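DUF1881 domain-containing protein (Neurospora crassa, PDB 5Z6D) is of unsettled cellular role but pairs a betagamma-crystallin domain with an Ig-like domain, whose interface leaves its calcium site inoperative. Local coordinates at residues G47-N59 against G79-A92. The protein carries 1 engineered substitution. Numbering follows the deposited sequence.
Sequences GASAKVIAWQHYN and GLSRFRVVDDDTRA
Gly79 O lies 2.5 Å from Gln56 NE2, an approach so short that its detail is doubtful; both residues, with Ser81, belong to a calcium site that is empty here. Leu80 turns CD1 to 3.8 Å from Ala54 CB. Ser81 OG donates to Gln56 OE1 at 2.9 Å from well above the carbonyl plane, while Tyr58 N takes an in-plane lone pair of the same oxygen. Ser81 OG is also reached by His57 ND1 at 2.8 Å, so two neighbouring side chains fix the hydroxyl. Ser81 and Arg82 both face Trp55, a classic beta bulge; their N atoms both bond to Trp55 O, from opposite faces of its plane. Beyond it, strands 50-55 and 82-87 run antiparallel at 164° in the central pair of a four-stranded sheet of the betagamma-crystallin domain. Arg82, extended from CG to NE, runs over one face of the Trp55 indole, pointing the same way as the ring: CG makes a CH-pi contact 4.0 Å from the six-membered ring centroid, 15° off its normal. The guanidinium is tilted 34° to the ring and pairs with Asp30, as does Arg84; Trp55 NE1 bonds to Val117 O. On the other sheet face, Phe83 CB packs against Val52 CG1 at 3.7 Å, and the Phe83 ring meets that of Phe12 and is edge-to-face with Tyr25. Arg84 sets CB at the indole edge and exchanges two backbone bonds with Ile53. Val86 CG2 sits 4.0 Å from Ile53 CD1. After the turn from Asp87 to Thr90, the extended Lys51 chain, CG anti to the backbone N, carries NZ to Thr90 O, 2.8 Å away. Ala92, the second residue of strand 91-99, sets CB against Ile53 CD1, and both residues touch Leu132.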
loop_
_atom_site.group_PDB
_atom_site.type_symbol
_atom_site.label_atom_id
_atom_site.label_comp_id
_atom_site.label_asym_id
_atom_site.label_seq_id
_atom_site.Cartn_x
_atom_site.Cartn_y
_atom_site.Cartn_z
ATOM N N GLY A 47 -9.817 -14.812 -9.594
ATOM C CA GLY A 47 -10.262 -16.055 -9.002
ATOM C C GLY A 47 -10.834 -15.833 -7.624
ATOM O O GLY A 47 -10.511 -14.853 -6.938
ATOM N N ALA A 48 -11.678 -16.763 -7.197
ATOM C CA ALA A 48 -12.416 -16.633 -5.941
ATOM C C ALA A 48 -11.536 -16.587 -4.681
ATOM O O ALA A 48 -11.959 -16.086 -3.640
ATOM C CB ALA A 48 -13.414 -17.779 -5.830
ATOM N N SER A 49 -10.325 -17.123 -4.776
ATOM C CA SER A 49 -9.423 -17.153 -3.632
ATOM C C SER A 49 -8.203 -16.279 -3.882
ATOM O O SER A 49 -7.232 -16.314 -3.122
ATOM C CB SER A 49 -8.985 -18.583 -3.327
ATOM O OG SER A 49 -10.100 -19.377 -2.954
ATOM N N ALA A 50 -8.261 -15.503 -4.960
ATOM C CA ALA A 50 -7.154 -14.642 -5.338
ATOM C C ALA A 50 -7.519 -13.178 -5.123
ATOM O O ALA A 50 -8.677 -12.818 -4.870
ATOM C CB ALA A 50 -6.763 -14.884 -6.778
ATOM N N LYS A 51 -6.509 -12.332 -5.237
ATOM C CA LYS A 51 -6.670 -10.905 -5.100
ATOM C C LYS A 51 -5.444 -10.276 -5.750
ATOM O O LYS A 51 -4.370 -10.877 -5.741
ATOM C CB LYS A 51 -6.805 -10.549 -3.626
ATOM C CG LYS A 51 -6.528 -9.143 -3.218
ATOM C CD LYS A 51 -6.595 -9.121 -1.701
ATOM C CE LYS A 51 -6.411 -7.763 -1.126
ATOM N NZ LYS A 51 -6.749 -7.832 0.312
ATOM N N VAL A 52 -5.595 -9.105 -6.367
ATOM C CA VAL A 52 -4.439 -8.417 -6.935
ATOM C C VAL A 52 -4.168 -7.141 -6.168
ATOM O O VAL A 52 -5.081 -6.345 -5.931
ATOM C CB VAL A 52 -4.630 -8.041 -8.411
ATOM C CG1 VAL A 52 -3.355 -7.401 -8.967
ATOM C CG2 VAL A 52 -5.019 -9.249 -9.245
ATOM N N ILE A 53 -2.915 -6.955 -5.772
ATOM C CA ILE A 53 -2.487 -5.660 -5.260
ATOM C C ILE A 53 -1.587 -5.025 -6.302
ATOM O O ILE A 53 -0.561 -5.591 -6.648
ATOM C CB ILE A 53 -1.757 -5.793 -3.913
ATOM C CG1 ILE A 53 -2.681 -6.428 -2.867
ATOM C CG2 ILE A 53 -1.249 -4.420 -3.452
ATOM C CD1 ILE A 53 -1.953 -6.857 -1.594
ATOM N N ALA A 54 -1.977 -3.858 -6.815
ATOM C CA ALA A 54 -1.226 -3.173 -7.878
ATOM C C ALA A 54 -0.725 -1.817 -7.387
ATOM O O ALA A 54 -1.450 -1.110 -6.707
ATOM C CB ALA A 54 -2.108 -3.004 -9.136
ATOM N N TRP A 55 0.515 -1.453 -7.721
ATOM C CA TRP A 55 1.041 -0.192 -7.247
ATOM C C TRP A 55 2.085 0.379 -8.191
ATOM O O TRP A 55 2.306 -0.129 -9.300
ATOM C CB TRP A 55 1.587 -0.330 -5.810
ATOM C CG TRP A 55 2.850 -1.151 -5.552
ATOM C CD1 TRP A 55 4.097 -0.656 -5.291
ATOM C CD2 TRP A 55 2.950 -2.587 -5.450
ATOM N NE1 TRP A 55 4.975 -1.698 -5.047
ATOM C CE2 TRP A 55 4.306 -2.881 -5.149
ATOM C CE3 TRP A 55 2.043 -3.642 -5.590
ATOM C CZ2 TRP A 55 4.766 -4.202 -4.988
ATOM C CZ3 TRP A 55 2.502 -4.950 -5.431
ATOM C CH2 TRP A 55 3.853 -5.216 -5.129
ATOM N N GLN A 56 2.687 1.474 -7.748
ATOM C CA GLN A 56 3.579 2.260 -8.577
ATOM C C GLN A 56 5.027 2.055 -8.139
ATOM O O GLN A 56 5.418 2.491 -7.066
ATOM C CB GLN A 56 3.185 3.734 -8.489
ATOM C CG GLN A 56 3.988 4.618 -9.391
ATOM C CD GLN A 56 3.999 4.102 -10.801
ATOM O OE1 GLN A 56 5.015 3.595 -11.281
ATOM N NE2 GLN A 56 2.860 4.208 -11.476
ATOM N N HIS A 57 5.826 1.388 -8.960
ATOM C CA HIS A 57 7.194 1.136 -8.524
ATOM C C HIS A 57 8.192 2.092 -9.173
ATOM O O HIS A 57 9.393 1.992 -8.930
ATOM C CB HIS A 57 7.578 -0.325 -8.780
ATOM C CG HIS A 57 8.084 -0.597 -10.158
ATOM N ND1 HIS A 57 7.271 -0.584 -11.268
ATOM C CD2 HIS A 57 9.324 -0.922 -10.601
ATOM C CE1 HIS A 57 7.985 -0.877 -12.339
ATOM N NE2 HIS A 57 9.235 -1.081 -11.961
ATOM N N TYR A 58 7.694 3.038 -9.965
ATOM C CA TYR A 58 8.566 4.051 -10.573
ATOM C C TYR A 58 8.577 5.366 -9.799
ATOM O O TYR A 58 9.192 6.342 -10.230
ATOM C CB TYR A 58 8.158 4.318 -12.022
ATOM C CG TYR A 58 8.447 3.155 -12.929
ATOM C CD1 TYR A 58 9.686 2.526 -12.902
ATOM C CD2 TYR A 58 7.475 2.661 -13.790
ATOM C CE1 TYR A 58 9.958 1.448 -13.720
ATOM C CE2 TYR A 58 7.735 1.578 -14.612
ATOM C CZ TYR A 58 8.980 0.979 -14.574
ATOM O OH TYR A 58 9.253 -0.099 -15.381
ATOM N N ASN A 59 7.891 5.399 -8.665
ATOM C CA ASN A 59 7.999 6.548 -7.780
ATOM C C ASN A 59 7.719 6.144 -6.343
ATOM O O ASN A 59 7.496 4.965 -6.048
ATOM C CB ASN A 59 7.065 7.676 -8.221
ATOM C CG ASN A 59 5.598 7.292 -8.169
ATOM O OD1 ASN A 59 5.126 6.674 -7.212
ATOM N ND2 ASN A 59 4.859 7.677 -9.207
ATOM N N GLY A 79 -0.874 5.392 -13.218
ATOM C CA GLY A 79 0.106 4.721 -14.042
ATOM C C GLY A 79 0.680 3.491 -13.378
ATOM O O GLY A 79 1.873 3.237 -13.527
ATOM N N LEU A 80 -0.149 2.735 -12.647
ATOM C CA LEU A 80 0.362 1.617 -11.836
ATOM C C LEU A 80 1.183 0.673 -12.705
ATOM O O LEU A 80 0.820 0.395 -13.848
ATOM C CB LEU A 80 -0.781 0.860 -11.153
ATOM C CG LEU A 80 -1.730 1.699 -10.292
ATOM C CD1 LEU A 80 -2.600 0.795 -9.438
ATOM C CD2 LEU A 80 -0.976 2.696 -9.418
ATOM N N SER A 81 2.311 0.209 -12.181
ATOM C CA SER A 81 3.281 -0.475 -13.025
ATOM C C SER A 81 3.755 -1.787 -12.433
ATOM O O SER A 81 4.591 -2.466 -13.020
ATOM C CB SER A 81 4.477 0.431 -13.264
ATOM O OG SER A 81 5.020 0.830 -12.021
ATOM N N ARG A 82 3.213 -2.166 -11.281
ATOM C CA ARG A 82 3.616 -3.419 -10.662
ATOM C C ARG A 82 2.407 -4.051 -10.004
ATOM O O ARG A 82 1.504 -3.338 -9.591
ATOM C CB ARG A 82 4.727 -3.169 -9.638
ATOM C CG ARG A 82 5.197 -4.392 -8.865
ATOM C CD ARG A 82 6.432 -4.042 -8.035
ATOM N NE ARG A 82 6.945 -5.201 -7.313
ATOM C CZ ARG A 82 7.877 -5.133 -6.370
ATOM N NH1 ARG A 82 8.388 -3.956 -6.033
ATOM N NH2 ARG A 82 8.285 -6.237 -5.758
ATOM N N PHE A 83 2.354 -5.378 -9.949
ATOM C CA PHE A 83 1.298 -6.017 -9.175
ATOM C C PHE A 83 1.757 -7.323 -8.568
ATOM O O PHE A 83 2.719 -7.923 -9.024
ATOM C CB PHE A 83 0.026 -6.242 -10.017
ATOM C CG PHE A 83 0.173 -7.245 -11.151
ATOM C CD1 PHE A 83 -0.005 -8.609 -10.933
ATOM C CD2 PHE A 83 0.434 -6.812 -12.450
ATOM C CE1 PHE A 83 0.099 -9.530 -11.975
ATOM C CE2 PHE A 83 0.530 -7.729 -13.506
ATOM C CZ PHE A 83 0.366 -9.082 -13.267
ATOM N N ARG A 84 1.061 -7.745 -7.524
ATOM C CA ARG A 84 1.311 -9.036 -6.913
ATOM C C ARG A 84 -0.024 -9.741 -6.808
ATOM O O ARG A 84 -1.035 -9.144 -6.418
ATOM C CB ARG A 84 1.977 -8.906 -5.534
ATOM C CG ARG A 84 2.363 -10.253 -4.938
ATOM C CD ARG A 84 3.113 -10.111 -3.608
ATOM N NE ARG A 84 4.328 -9.308 -3.723
ATOM C CZ ARG A 84 5.115 -9.017 -2.690
ATOM N NH1 ARG A 84 4.794 -9.456 -1.479
ATOM N NH2 ARG A 84 6.208 -8.281 -2.861
ATOM N N VAL A 85 -0.044 -11.003 -7.208
ATOM C CA VAL A 85 -1.215 -11.834 -7.021
ATOM C C VAL A 85 -1.071 -12.546 -5.685
ATOM O O VAL A 85 -0.085 -13.275 -5.460
ATOM C CB VAL A 85 -1.389 -12.867 -8.149
ATOM C CG1 VAL A 85 -2.709 -13.604 -7.976
ATOM C CG2 VAL A 85 -1.279 -12.195 -9.533
ATOM N N VAL A 86 -2.026 -12.305 -4.796
ATOM C CA VAL A 86 -1.966 -12.811 -3.425
ATOM C C VAL A 86 -3.234 -13.576 -3.050
ATOM O O VAL A 86 -4.257 -13.509 -3.753
ATOM C CB VAL A 86 -1.747 -11.665 -2.409
ATOM C CG1 VAL A 86 -0.419 -10.939 -2.680
ATOM C CG2 VAL A 86 -2.928 -10.692 -2.429
ATOM N N ASP A 87 -3.175 -14.310 -1.944
ATOM C CA ASP A 87 -4.371 -14.958 -1.412
ATOM C C ASP A 87 -5.424 -13.914 -1.051
ATOM O O ASP A 87 -5.095 -12.767 -0.764
ATOM C CB ASP A 87 -4.035 -15.807 -0.185
ATOM C CG ASP A 87 -3.110 -16.966 -0.515
ATOM O OD1 ASP A 87 -3.570 -17.912 -1.185
ATOM O OD2 ASP A 87 -1.930 -16.934 -0.104
ATOM N N ASP A 88 -6.693 -14.306 -1.071
ATOM C CA ASP A 88 -7.776 -13.369 -0.788
ATOM C C ASP A 88 -7.684 -12.705 0.591
ATOM O O ASP A 88 -8.165 -11.586 0.779
ATOM C CB ASP A 88 -9.129 -14.079 -0.930
ATOM C CG ASP A 88 -9.228 -15.334 -0.078
ATOM O OD1 ASP A 88 -8.812 -15.306 1.098
ATOM O OD2 ASP A 88 -9.728 -16.357 -0.585
ATOM N N ASP A 89 -7.055 -13.381 1.550
ATOM C CA ASP A 89 -7.008 -12.861 2.904
ATOM C C ASP A 89 -5.649 -12.247 3.225
ATOM O O ASP A 89 -5.362 -11.905 4.372
ATOM C CB ASP A 89 -7.367 -13.953 3.925
ATOM C CG ASP A 89 -6.492 -15.190 3.811
ATOM O OD1 ASP A 89 -5.825 -15.386 2.768
ATOM O OD2 ASP A 89 -6.490 -15.986 4.775
ATOM N N THR A 90 -4.817 -12.104 2.201
ATOM C CA THR A 90 -3.590 -11.326 2.334
ATOM C C THR A 90 -3.953 -9.848 2.344
ATOM O O THR A 90 -4.852 -9.421 1.619
ATOM C CB THR A 90 -2.614 -11.646 1.205
ATOM O OG1 THR A 90 -2.115 -12.979 1.386
ATOM C CG2 THR A 90 -1.450 -10.668 1.191
ATOM N N ARG A 91 -3.264 -9.077 3.184
ATOM C CA ARG A 91 -3.625 -7.688 3.444
ATOM C C ARG A 91 -2.658 -6.681 2.864
ATOM O O ARG A 91 -1.444 -6.785 3.057
ATOM C CB ARG A 91 -3.718 -7.441 4.943
ATOM C CG ARG A 91 -4.848 -8.184 5.617
ATOM C CD ARG A 91 -6.175 -7.695 5.117
ATOM N NE ARG A 91 -7.280 -8.284 5.868
ATOM C CZ ARG A 91 -8.549 -7.929 5.715
ATOM N NH1 ARG A 91 -8.867 -6.982 4.842
ATOM N NH2 ARG A 91 -9.497 -8.510 6.441
ATOM N N ALA A 92 -3.209 -5.682 2.182
ATOM C CA ALA A 92 -2.430 -4.506 1.824
ATOM C C ALA A 92 -2.390 -3.576 3.021
ATOM O O ALA A 92 -3.420 -3.130 3.514
ATOM C CB ALA A 92 -3.018 -3.806 0.614
#